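Local coordinates for CRISPR-associated endoribonuclease Cse3 (Thermus thermophilus, PDB 2Y8Y), which binds the hairpin of CRISPR repeat RNA, cleaves it as an endoribonuclease in the making of crRNA, and keeps hold of the processed product, at residues R31-A36 with P71-L76; G138-E143 with E185-E190; W149-Q154 with L179-L184. All blocks are in the same frame, centred on the assembly; numbering follows the deposited sequence.

Contact 1 lies on one side of the chain's centre, contacts 2 and 3 on the other, their centres about 33 and 30 Å from that of contact 1. Contact 1 closes before the other two open, joining residues 31-36, on helix 26-34, to the loop between strands 62-67 and 81-89. Contacts 2 and 3 share strand 173-186, which pairs with strand 139-144 in contact 2 and strand 150-160 in contact 3, and contact 3 falls within the sequence span of contact 2. Their centres are about 15 Å apart, and Leu142 bonds through its backbone to Trp149 and Arg183. One contact thus borders bound RNA; the other two tie neighbouring strands of one antiparallel sheet.

Contact 1. Residues R31-A36 with P71-L76; sequences RTLSKA and PDWSVL. With nucleotides of chain B.
Ala36 lays its methyl on the indole of Trp73: CB stands 3.6 Å from the centroid of the six-membered ring and 15° off the normal, a CH-pi contact over one face. Trp73 starts out pointing away from the helix, yet with CG beside its own backbone N (chi1 -65°) the ring swings back underneath Ala36. Leu33 comes in at a slant to the same ring, its CD2 3.9 Å from Trp73 CZ3. On the loop side of Ala36, Val75 CG2 packs 3.7 Å from the Ala36 backbone N, while its other methyl, CG1, faces the carbonyl oxygen of Lys35. Farther up the helix the branches of Thr32 and Leu76 meet nearly at right angles, Thr32 CG2 being 3.7 Å from Leu76 CD2. Thr32 turns its hydroxyl the other way, to Asp22.

The polar tie is between main chains. Asp72 N gives Ala36 O a nearly straight bond of 2.9 Å (169°). Asp72 OD1 in turn accepts from Ser74 N and Ser74 OG, the first making an Asx turn that shapes the loop. A water bridges NZ of the exposed Lys35 and Val75 O. Indole NE1 is bound to Thr8 of strand 5-12, which anchors the ring to the neighbouring sheet.

The opposite flank of the helix meets RNA: O2' of A18 of chain B lies 3.5 Å above the guanidinium plane of Arg31, and Ser34 CB packs against the base, its OG bonded to His30 O. Tyr27, inferred to stabilise the transition state, is on this helix too. The chemistry is therefore divided: an apolar seat and one backbone bond fix Ala36 and the chain around it to the 71-76 loop, while the Arg31 guanidinium and Ser34 CB meet the nucleotide.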
loop_
_atom_site.group_PDB
_atom_site.type_symbol
_atom_site.label_atom_id
_atom_site.label_comp_id
_atom_site.label_asym_id
_atom_site.label_seq_id
_atom_site.Cartn_x
_atom_site.Cartn_y
_atom_site.Cartn_z
ATOM N N ARG A 31 13.596 4.324 -4.355
ATOM C CA ARG A 31 14.525 4.553 -5.463
ATOM C C ARG A 31 14.724 3.278 -6.281
ATOM O O ARG A 31 14.695 3.304 -7.514
ATOM C CB ARG A 31 15.869 5.078 -4.957
ATOM C CG ARG A 31 15.802 6.453 -4.306
ATOM C CD ARG A 31 17.151 6.864 -3.728
ATOM N NE ARG A 31 18.098 7.311 -4.747
ATOM C CZ ARG A 31 18.267 8.582 -5.102
ATOM N NH1 ARG A 31 17.548 9.532 -4.523
ATOM N NH2 ARG A 31 19.153 8.905 -6.035
ATOM N N THR A 32 14.921 2.161 -5.588
ATOM C CA THR A 32 15.115 0.879 -6.260
ATOM C C THR A 32 13.897 0.421 -7.052
ATOM O O THR A 32 13.994 0.124 -8.244
ATOM C CB THR A 32 15.495 -0.219 -5.263
ATOM O OG1 THR A 32 16.775 0.075 -4.704
ATOM C CG2 THR A 32 15.549 -1.577 -5.958
ATOM N N LEU A 33 12.740 0.384 -6.397
ATOM C CA LEU A 33 11.559 -0.182 -7.016
ATOM C C LEU A 33 11.130 0.649 -8.215
ATOM O O LEU A 33 10.639 0.117 -9.213
ATOM C CB LEU A 33 10.426 -0.299 -5.991
ATOM C CG LEU A 33 10.739 -1.195 -4.790
ATOM C CD1 LEU A 33 9.506 -1.218 -3.890
ATOM C CD2 LEU A 33 11.128 -2.609 -5.236
ATOM N N SER A 34 11.308 1.963 -8.111
ATOM C CA SER A 34 10.901 2.872 -9.182
ATOM C C SER A 34 11.602 2.564 -10.503
ATOM O O SER A 34 11.073 2.856 -11.577
ATOM C CB SER A 34 11.175 4.330 -8.800
ATOM O OG SER A 34 10.320 4.757 -7.756
ATOM N N LYS A 35 12.791 1.976 -10.421
ATOM C CA LYS A 35 13.550 1.646 -11.618
ATOM C C LYS A 35 12.807 0.664 -12.514
ATOM O O LYS A 35 12.972 0.692 -13.732
ATOM C CB LYS A 35 14.920 1.068 -11.257
ATOM C CG LYS A 35 15.826 2.034 -10.514
ATOM C CD LYS A 35 17.144 1.380 -10.142
ATOM C CE LYS A 35 17.960 2.274 -9.227
ATOM N NZ LYS A 35 19.286 1.675 -8.901
ATOM N N ALA A 36 12.004 -0.211 -11.912
ATOM C CA ALA A 36 11.302 -1.251 -12.671
ATOM C C ALA A 36 10.206 -0.709 -13.572
ATOM O O ALA A 36 9.763 -1.386 -14.492
ATOM C CB ALA A 36 10.736 -2.313 -11.728
ATOM N N PRO A 71 6.069 -4.306 -14.989
ATOM C CA PRO A 71 7.389 -3.952 -14.467
ATOM C C PRO A 71 8.493 -4.723 -15.175
ATOM O O PRO A 71 8.236 -5.800 -15.714
ATOM C CB PRO A 71 7.305 -4.396 -13.005
ATOM C CG PRO A 71 6.351 -5.559 -13.034
ATOM C CD PRO A 71 5.366 -5.278 -14.131
ATOM N N ASP A 72 9.700 -4.171 -15.192
ATOM C CA ASP A 72 10.851 -4.932 -15.661
ATOM C C ASP A 72 11.858 -5.057 -14.523
ATOM O O ASP A 72 12.592 -4.121 -14.189
ATOM C CB ASP A 72 11.475 -4.337 -16.929
ATOM C CG ASP A 72 12.378 -5.339 -17.654
ATOM O OD1 ASP A 72 13.057 -6.113 -16.949
ATOM O OD2 ASP A 72 12.402 -5.386 -18.916
ATOM N N TRP A 73 11.875 -6.233 -13.916
ATOM C CA TRP A 73 12.701 -6.454 -12.743
ATOM C C TRP A 73 14.154 -6.805 -13.050
ATOM O O TRP A 73 14.926 -7.072 -12.137
ATOM C CB TRP A 73 12.065 -7.496 -11.820
ATOM C CG TRP A 73 10.775 -7.006 -11.273
ATOM C CD1 TRP A 73 9.521 -7.435 -11.607
ATOM C CD2 TRP A 73 10.595 -5.941 -10.329
ATOM N NE1 TRP A 73 8.574 -6.724 -10.907
ATOM C CE2 TRP A 73 9.206 -5.798 -10.119
ATOM C CE3 TRP A 73 11.474 -5.106 -9.632
ATOM C CZ2 TRP A 73 8.674 -4.850 -9.235
ATOM C CZ3 TRP A 73 10.950 -4.174 -8.754
ATOM C CH2 TRP A 73 9.556 -4.045 -8.569
ATOM N N SER A 74 14.524 -6.795 -14.329
ATOM C CA SER A 74 15.920 -6.970 -14.712
ATOM C C SER A 74 16.772 -5.810 -14.205
ATOM O O SER A 74 18.004 -5.868 -14.249
ATOM C CB SER A 74 16.076 -7.105 -16.233
ATOM O OG SER A 74 15.733 -5.902 -16.898
ATOM N N VAL A 75 16.103 -4.765 -13.713
ATOM C CA VAL A 75 16.790 -3.591 -13.179
ATOM C C VAL A 75 17.432 -3.858 -11.824
ATOM O O VAL A 75 18.320 -3.120 -11.400
ATOM C CB VAL A 75 15.841 -2.379 -13.040
ATOM C CG1 VAL A 75 15.274 -1.998 -14.399
ATOM C CG2 VAL A 75 14.718 -2.669 -12.037
ATOM N N LEU A 76 16.983 -4.908 -11.146
ATOM C CA LEU A 76 17.500 -5.222 -9.816
ATOM C C LEU A 76 18.928 -5.737 -9.870
ATOM O O LEU A 76 19.340 -6.367 -10.848
ATOM C CB LEU A 76 16.625 -6.264 -9.126
ATOM C CG LEU A 76 15.181 -5.849 -8.864
ATOM C CD1 LEU A 76 14.398 -6.992 -8.237
ATOM C CD2 LEU A 76 15.119 -4.600 -7.979
ATOM P P A B 18 11.219 11.044 -3.447
ATOM O OP1 A B 18 10.775 10.305 -2.252
ATOM O OP2 A B 18 12.102 12.226 -3.271
ATOM O "O5'" A B 18 11.869 10.026 -4.484
ATOM C "C5'" A B 18 12.532 10.482 -5.654
ATOM C "C4'" A B 18 13.437 9.413 -6.211
ATOM O "O4'" A B 18 12.645 8.319 -6.747
ATOM C "C3'" A B 18 14.319 9.817 -7.378
ATOM O "O3'" A B 18 15.463 10.554 -6.988
ATOM C "C2'" A B 18 14.645 8.472 -8.011
ATOM O "O2'" A B 18 15.627 7.779 -7.252
ATOM C "C1'" A B 18 13.311 7.746 -7.856
ATOM N N9 A B 18 12.466 7.917 -9.052
ATOM C C8 A B 18 11.349 8.698 -9.219
ATOM N N7 A B 18 10.837 8.629 -10.427
ATOM C C5 A B 18 11.685 7.757 -11.102
ATOM C C6 A B 18 11.703 7.256 -12.419
ATOM N N6 A B 18 10.806 7.583 -13.353
ATOM N N1 A B 18 12.689 6.395 -12.751
ATOM C C2 A B 18 13.600 6.060 -11.830
ATOM N N3 A B 18 13.683 6.462 -10.564
ATOM C C4 A B 18 12.691 7.314 -10.263
HETATM O O HOH W 1 19.336 -1.278 -9.678
#

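Contact 2. Residues G138-E143 with E185-E190; sequences GFRLLE and EVVDPE
Phe139 and Val186 form a non-hydrogen-bonded antiparallel pair and Arg140 and Glu185 the hydrogen-bonded pair, closed by Arg140 N to Glu185 O (2.9 Å) and Glu185 N to Arg140 O (2.8 Å). Beyond them Gly138 O takes two donors from one face of its plane, Val187 N at 2.8 Å and Asp188 N at 3.0 Å. Gly138, with positive phi, ends helix 123-136 in a Schellman motif.

Arg140 and Glu185 run side by side, their planes 88° apart, and the salt bridge from Arg140 NH1 to Glu185 OE2 includes only a weak hydrogen bond, 3.3 Å long and bent to 122°. A water links that OE2 to Leu141 O. The Arg140 chain bends at chi3 (-53°), laying one guanidinium face against Val187 CG2, 3.5 Å from its plane. Leu142 CD2 lies 3.8 Å from Glu185 CB. On the Phe139 face, CE1 touches Val186 CG2 at 4.0 Å, and the ring reaches helix 189-198. Asp188 caps that helix through a weak bond from Glu190 N, and its OD2 salt-bridges Arg191.

Backbone bonds thus tie the end of helix 123-136 and the approach to helix 189-198 to the paired strands, while the charged pair adds a softer clasp.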
loop_
_atom_site.group_PDB
_atom_site.type_symbol
_atom_site.label_atom_id
_atom_site.label_comp_id
_atom_site.label_asym_id
_atom_site.label_seq_id
_atom_site.Cartn_x
_atom_site.Cartn_y
_atom_site.Cartn_z
ATOM N N GLY A 138 -15.485 3.866 -2.313
ATOM C CA GLY A 138 -16.331 2.851 -2.935
ATOM C C GLY A 138 -16.417 1.519 -2.211
ATOM O O GLY A 138 -16.968 0.564 -2.752
ATOM N N PHE A 139 -15.873 1.455 -1.001
ATOM C CA PHE A 139 -15.947 0.269 -0.156
ATOM C C PHE A 139 -16.690 0.605 1.138
ATOM O O PHE A 139 -17.066 1.755 1.369
ATOM C CB PHE A 139 -14.534 -0.181 0.229
ATOM C CG PHE A 139 -13.681 -0.709 -0.921
ATOM C CD1 PHE A 139 -13.896 -1.981 -1.427
ATOM C CD2 PHE A 139 -12.619 0.037 -1.419
ATOM C CE1 PHE A 139 -13.093 -2.487 -2.433
ATOM C CE2 PHE A 139 -11.805 -0.474 -2.423
ATOM C CZ PHE A 139 -12.047 -1.735 -2.918
ATOM N N ARG A 140 -16.866 -0.376 2.008
ATOM C CA ARG A 140 -17.368 -0.108 3.361
ATOM C C ARG A 140 -16.888 -1.227 4.268
ATOM O O ARG A 140 -16.975 -2.388 3.902
ATOM C CB ARG A 140 -18.905 -0.036 3.382
ATOM C CG ARG A 140 -19.491 0.491 4.700
ATOM C CD ARG A 140 -21.017 0.628 4.653
ATOM N NE ARG A 140 -21.483 1.417 3.511
ATOM C CZ ARG A 140 -22.323 0.962 2.587
ATOM N NH1 ARG A 140 -22.784 -0.276 2.680
ATOM N NH2 ARG A 140 -22.694 1.735 1.578
ATOM N N LEU A 141 -16.394 -0.901 5.462
ATOM C CA LEU A 141 -16.075 -1.972 6.407
ATOM C C LEU A 141 -17.305 -2.814 6.730
ATOM O O LEU A 141 -18.427 -2.298 6.814
ATOM C CB LEU A 141 -15.545 -1.401 7.717
ATOM C CG LEU A 141 -14.104 -0.964 7.818
ATOM C CD1 LEU A 141 -13.823 -0.541 9.266
ATOM C CD2 LEU A 141 -13.191 -2.096 7.389
ATOM N N LEU A 142 -17.105 -4.109 6.938
ATOM C CA LEU A 142 -18.183 -4.961 7.425
ATOM C C LEU A 142 -18.318 -4.750 8.928
ATOM O O LEU A 142 -17.358 -4.361 9.586
ATOM C CB LEU A 142 -17.882 -6.435 7.150
ATOM C CG LEU A 142 -17.893 -6.876 5.686
ATOM C CD1 LEU A 142 -17.897 -8.392 5.580
ATOM C CD2 LEU A 142 -19.094 -6.290 4.975
ATOM N N GLU A 143 -19.497 -5.006 9.476
ATOM C CA GLU A 143 -19.662 -4.847 10.917
ATOM C C GLU A 143 -19.960 -6.144 11.658
ATOM O O GLU A 143 -20.182 -7.192 11.052
ATOM C CB GLU A 143 -20.712 -3.777 11.240
ATOM C CG GLU A 143 -20.137 -2.368 11.267
ATOM C CD GLU A 143 -21.167 -1.312 11.616
ATOM O OE1 GLU A 143 -22.280 -1.683 12.047
ATOM O OE2 GLU A 143 -20.863 -0.108 11.459
ATOM N N GLU A 185 -16.793 -4.633 2.210
ATOM C CA GLU A 185 -17.604 -4.941 1.039
ATOM C C GLU A 185 -17.431 -3.867 -0.024
ATOM O O GLU A 185 -17.136 -2.703 0.283
ATOM C CB GLU A 185 -19.081 -5.113 1.404
ATOM C CG GLU A 185 -19.728 -3.885 2.001
ATOM C CD GLU A 185 -21.227 -4.061 2.199
ATOM O OE1 GLU A 185 -21.842 -4.848 1.449
ATOM O OE2 GLU A 185 -21.787 -3.402 3.094
ATOM N N VAL A 186 -17.620 -4.271 -1.274
ATOM C CA VAL A 186 -17.635 -3.358 -2.408
ATOM C C VAL A 186 -18.992 -2.666 -2.457
ATOM O O VAL A 186 -20.039 -3.318 -2.408
ATOM C CB VAL A 186 -17.430 -4.137 -3.710
ATOM C CG1 VAL A 186 -17.541 -3.211 -4.932
ATOM C CG2 VAL A 186 -16.104 -4.851 -3.669
ATOM N N VAL A 187 -18.975 -1.339 -2.531
ATOM C CA VAL A 187 -20.214 -0.577 -2.624
ATOM C C VAL A 187 -20.414 -0.077 -4.048
ATOM O O VAL A 187 -21.463 -0.301 -4.663
ATOM C CB VAL A 187 -20.197 0.586 -1.601
ATOM C CG1 VAL A 187 -21.444 1.459 -1.745
ATOM C CG2 VAL A 187 -20.117 0.029 -0.205
ATOM N N ASP A 188 -19.380 0.564 -4.584
ATOM C CA ASP A 188 -19.388 1.122 -5.928
ATOM C C ASP A 188 -18.159 0.575 -6.655
ATOM O O ASP A 188 -17.045 1.019 -6.402
ATOM C CB ASP A 188 -19.322 2.651 -5.821
ATOM C CG ASP A 188 -19.219 3.347 -7.169
ATOM O OD1 ASP A 188 -18.995 2.679 -8.191
ATOM O OD2 ASP A 188 -19.352 4.589 -7.189
ATOM N N PRO A 189 -18.349 -0.406 -7.546
ATOM C CA PRO A 189 -17.187 -1.016 -8.205
ATOM C C PRO A 189 -16.292 -0.025 -8.943
ATOM O O PRO A 189 -15.071 -0.199 -8.930
ATOM C CB PRO A 189 -17.820 -2.006 -9.186
ATOM C CG PRO A 189 -19.092 -2.387 -8.511
ATOM C CD PRO A 189 -19.596 -1.137 -7.842
ATOM N N GLU A 190 -16.873 0.992 -9.575
ATOM C CA GLU A 190 -16.069 1.978 -10.299
ATOM C C GLU A 190 -15.117 2.715 -9.353
ATOM O O GLU A 190 -13.911 2.796 -9.601
ATOM C CB GLU A 190 -16.982 2.957 -11.050
ATOM C CG GLU A 190 -16.260 4.022 -11.849
ATOM C CD GLU A 190 -17.193 4.762 -12.790
ATOM O OE1 GLU A 190 -18.138 4.130 -13.310
ATOM O OE2 GLU A 190 -16.988 5.974 -13.002
HETATM O O HOH W 2 -20.832 -2.917 5.894
#

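Contact 3. Residues W149-Q154 with L179-L184; sequences WVQILQ and LFEGRL
Val150 and Ile152 pack against Phe180 on the close side of this antiparallel strand pair. Phe180 CD1 lies 4.0 Å from Val150 CG2, and its CE1 lies 3.9 Å from Ile152 CG1; Val150 approaches at a slant, whereas Ile152 runs alongside the ring in the same direction. Val150 and Phe180 both continue onto Leu130 of helix 123-136, which covers this face. Beneath the side chains the strands are firmly laced. Gln151 N reaches Glu181 O at 2.8 Å, Glu181 N returns to Gln151 O at 3.0 Å, and Leu153 N meets Leu179 O at 2.8 Å. Gly182 sits opposite Val150, its CA 3.2 Å from Trp149 O in a CA-H...O contact.

The Gln151 and Glu181 side and the Trp149 flank are looser and more exposed. Leu153 sets CB against Leu179 CD2 and CD1 against Glu181. Gln151 and Glu181 lie side by side with their OE1 atoms 3.5 Å apart, but both are acceptors and make no bond. The carboxylate is instead held through OE2 by a salt bridge to Arg102 of strand 98-110. Beside Trp149, whose O accepts from Arg183 N, Arg183 passes over the six-membered ring and makes a cation-pi contact, CZ standing 4.1 Å from the centroid. The two planes are 67° apart, so the guanidinium is tilted steeply rather than stacked flat. The bend at chi3 (68°) carries it across the ring after CD has already touched the face; the closest approach in the model is doubtful.

The Phe180 side thus depends on apolar packing against a helix, while charge and pi contacts hold the more exposed groups. As modelled, Gln151 turns OE1 and not a donor to Glu181, so the carboxylate's charge is probably balanced largely by Arg102.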
loop_
_atom_site.group_PDB
_atom_site.type_symbol
_atom_site.label_atom_id
_atom_site.label_comp_id
_atom_site.label_asym_id
_atom_site.label_seq_id
_atom_site.Cartn_x
_atom_site.Cartn_y
_atom_site.Cartn_z
ATOM N N TRP A 149 -15.370 -4.618 11.558
ATOM C CA TRP A 149 -14.495 -5.748 11.330
ATOM C C TRP A 149 -13.123 -5.280 10.874
ATOM O O TRP A 149 -12.754 -5.413 9.702
ATOM C CB TRP A 149 -15.112 -6.687 10.298
ATOM C CG TRP A 149 -14.559 -8.053 10.369
ATOM C CD1 TRP A 149 -13.252 -8.402 10.550
ATOM C CD2 TRP A 149 -15.295 -9.275 10.293
ATOM N NE1 TRP A 149 -13.128 -9.770 10.576
ATOM C CE2 TRP A 149 -14.371 -10.330 10.424
ATOM C CE3 TRP A 149 -16.648 -9.582 10.120
ATOM C CZ2 TRP A 149 -14.754 -11.668 10.386
ATOM C CZ3 TRP A 149 -17.026 -10.909 10.084
ATOM C CH2 TRP A 149 -16.084 -11.936 10.214
ATOM N N VAL A 150 -12.375 -4.706 11.809
ATOM C CA VAL A 150 -11.021 -4.272 11.528
ATOM C C VAL A 150 -10.165 -4.411 12.774
ATOM O O VAL A 150 -10.639 -4.205 13.887
ATOM C CB VAL A 150 -10.954 -2.828 11.013
ATOM C CG1 VAL A 150 -11.424 -1.839 12.085
ATOM C CG2 VAL A 150 -9.534 -2.507 10.540
ATOM N N GLN A 151 -8.912 -4.792 12.562
ATOM C CA GLN A 151 -7.920 -4.863 13.627
ATOM C C GLN A 151 -6.759 -3.969 13.251
ATOM O O GLN A 151 -6.413 -3.855 12.058
ATOM C CB GLN A 151 -7.322 -6.270 13.757
ATOM C CG GLN A 151 -8.265 -7.454 13.722
ATOM C CD GLN A 151 -7.512 -8.750 13.430
ATOM O OE1 GLN A 151 -7.383 -9.158 12.274
ATOM N NE2 GLN A 151 -6.990 -9.386 14.477
ATOM N N ILE A 152 -6.119 -3.375 14.255
ATOM C CA ILE A 152 -4.808 -2.772 14.059
ATOM C C ILE A 152 -3.763 -3.783 14.523
ATOM O O ILE A 152 -3.673 -4.087 15.700
ATOM C CB ILE A 152 -4.670 -1.425 14.789
ATOM C CG1 ILE A 152 -5.636 -0.405 14.182
ATOM C CG2 ILE A 152 -3.251 -0.907 14.644
ATOM C CD1 ILE A 152 -5.719 0.903 14.946
ATOM N N LEU A 153 -3.010 -4.314 13.566
ATOM C CA LEU A 153 -2.025 -5.361 13.852
ATOM C C LEU A 153 -0.700 -4.802 14.336
ATOM O O LEU A 153 0.054 -5.487 15.024
ATOM C CB LEU A 153 -1.755 -6.179 12.594
ATOM C CG LEU A 153 -2.929 -6.906 11.941
ATOM C CD1 LEU A 153 -2.422 -7.715 10.758
ATOM C CD2 LEU A 153 -3.632 -7.790 12.943
ATOM N N GLN A 154 -0.405 -3.580 13.928
ATOM C CA GLN A 154 0.873 -2.951 14.235
ATOM C C GLN A 154 0.668 -1.461 14.125
ATOM O O GLN A 154 -0.059 -0.982 13.255
ATOM C CB GLN A 154 1.953 -3.394 13.233
ATOM C CG GLN A 154 3.350 -2.895 13.618
ATOM C CD GLN A 154 4.370 -3.100 12.533
ATOM O OE1 GLN A 154 4.130 -2.771 11.378
ATOM N NE2 GLN A 154 5.520 -3.658 12.895
ATOM N N LEU A 179 -0.910 -0.656 10.542
ATOM C CA LEU A 179 -1.267 -1.824 9.753
ATOM C C LEU A 179 -2.666 -2.309 10.115
ATOM O O LEU A 179 -2.888 -2.837 11.214
ATOM C CB LEU A 179 -0.242 -2.944 9.973
ATOM C CG LEU A 179 -0.479 -4.223 9.169
ATOM C CD1 LEU A 179 -0.423 -3.949 7.664
ATOM C CD2 LEU A 179 0.565 -5.242 9.561
ATOM N N PHE A 180 -3.604 -2.117 9.185
ATOM C CA PHE A 180 -4.995 -2.526 9.352
ATOM C C PHE A 180 -5.239 -3.843 8.629
ATOM O O PHE A 180 -4.721 -4.065 7.523
ATOM C CB PHE A 180 -5.947 -1.521 8.690
ATOM C CG PHE A 180 -5.932 -0.129 9.268
ATOM C CD1 PHE A 180 -6.617 0.171 10.448
ATOM C CD2 PHE A 180 -5.323 0.905 8.570
ATOM C CE1 PHE A 180 -6.665 1.479 10.934
ATOM C CE2 PHE A 180 -5.355 2.203 9.047
ATOM C CZ PHE A 180 -6.023 2.487 10.245
ATOM N N GLU A 181 -6.055 -4.707 9.229
ATOM C CA GLU A 181 -6.546 -5.908 8.549
ATOM C C GLU A 181 -8.002 -6.096 8.919
ATOM O O GLU A 181 -8.382 -5.885 10.069
ATOM C CB GLU A 181 -5.753 -7.130 8.999
ATOM C CG GLU A 181 -6.091 -8.379 8.237
ATOM C CD GLU A 181 -5.148 -9.513 8.557
ATOM O OE1 GLU A 181 -5.206 -10.023 9.693
ATOM O OE2 GLU A 181 -4.348 -9.882 7.674
ATOM N N GLY A 182 -8.837 -6.484 7.969
ATOM C CA GLY A 182 -10.230 -6.691 8.290
ATOM C C GLY A 182 -11.023 -7.230 7.123
ATOM O O GLY A 182 -10.477 -7.871 6.225
ATOM N N ARG A 183 -12.324 -6.980 7.170
ATOM C CA ARG A 183 -13.221 -7.412 6.100
ATOM C C ARG A 183 -14.061 -6.225 5.660
ATOM O O ARG A 183 -14.522 -5.417 6.470
ATOM C CB ARG A 183 -14.112 -8.570 6.563
ATOM C CG ARG A 183 -13.354 -9.841 6.864
ATOM C CD ARG A 183 -14.286 -10.962 7.308
ATOM N NE ARG A 183 -15.171 -11.431 6.237
ATOM C CZ ARG A 183 -16.501 -11.420 6.305
ATOM N NH1 ARG A 183 -17.106 -10.957 7.389
ATOM N NH2 ARG A 183 -17.223 -11.871 5.292
ATOM N N LEU A 184 -14.239 -6.116 4.357
ATOM C CA LEU A 184 -15.005 -5.021 3.786
ATOM C C LEU A 184 -15.940 -5.524 2.697
ATOM O O LEU A 184 -15.913 -6.702 2.321
ATOM C CB LEU A 184 -14.082 -3.912 3.272
ATOM C CG LEU A 184 -13.017 -4.282 2.230
ATOM C CD1 LEU A 184 -13.649 -4.670 0.896
ATOM C CD2 LEU A 184 -12.050 -3.125 2.026
#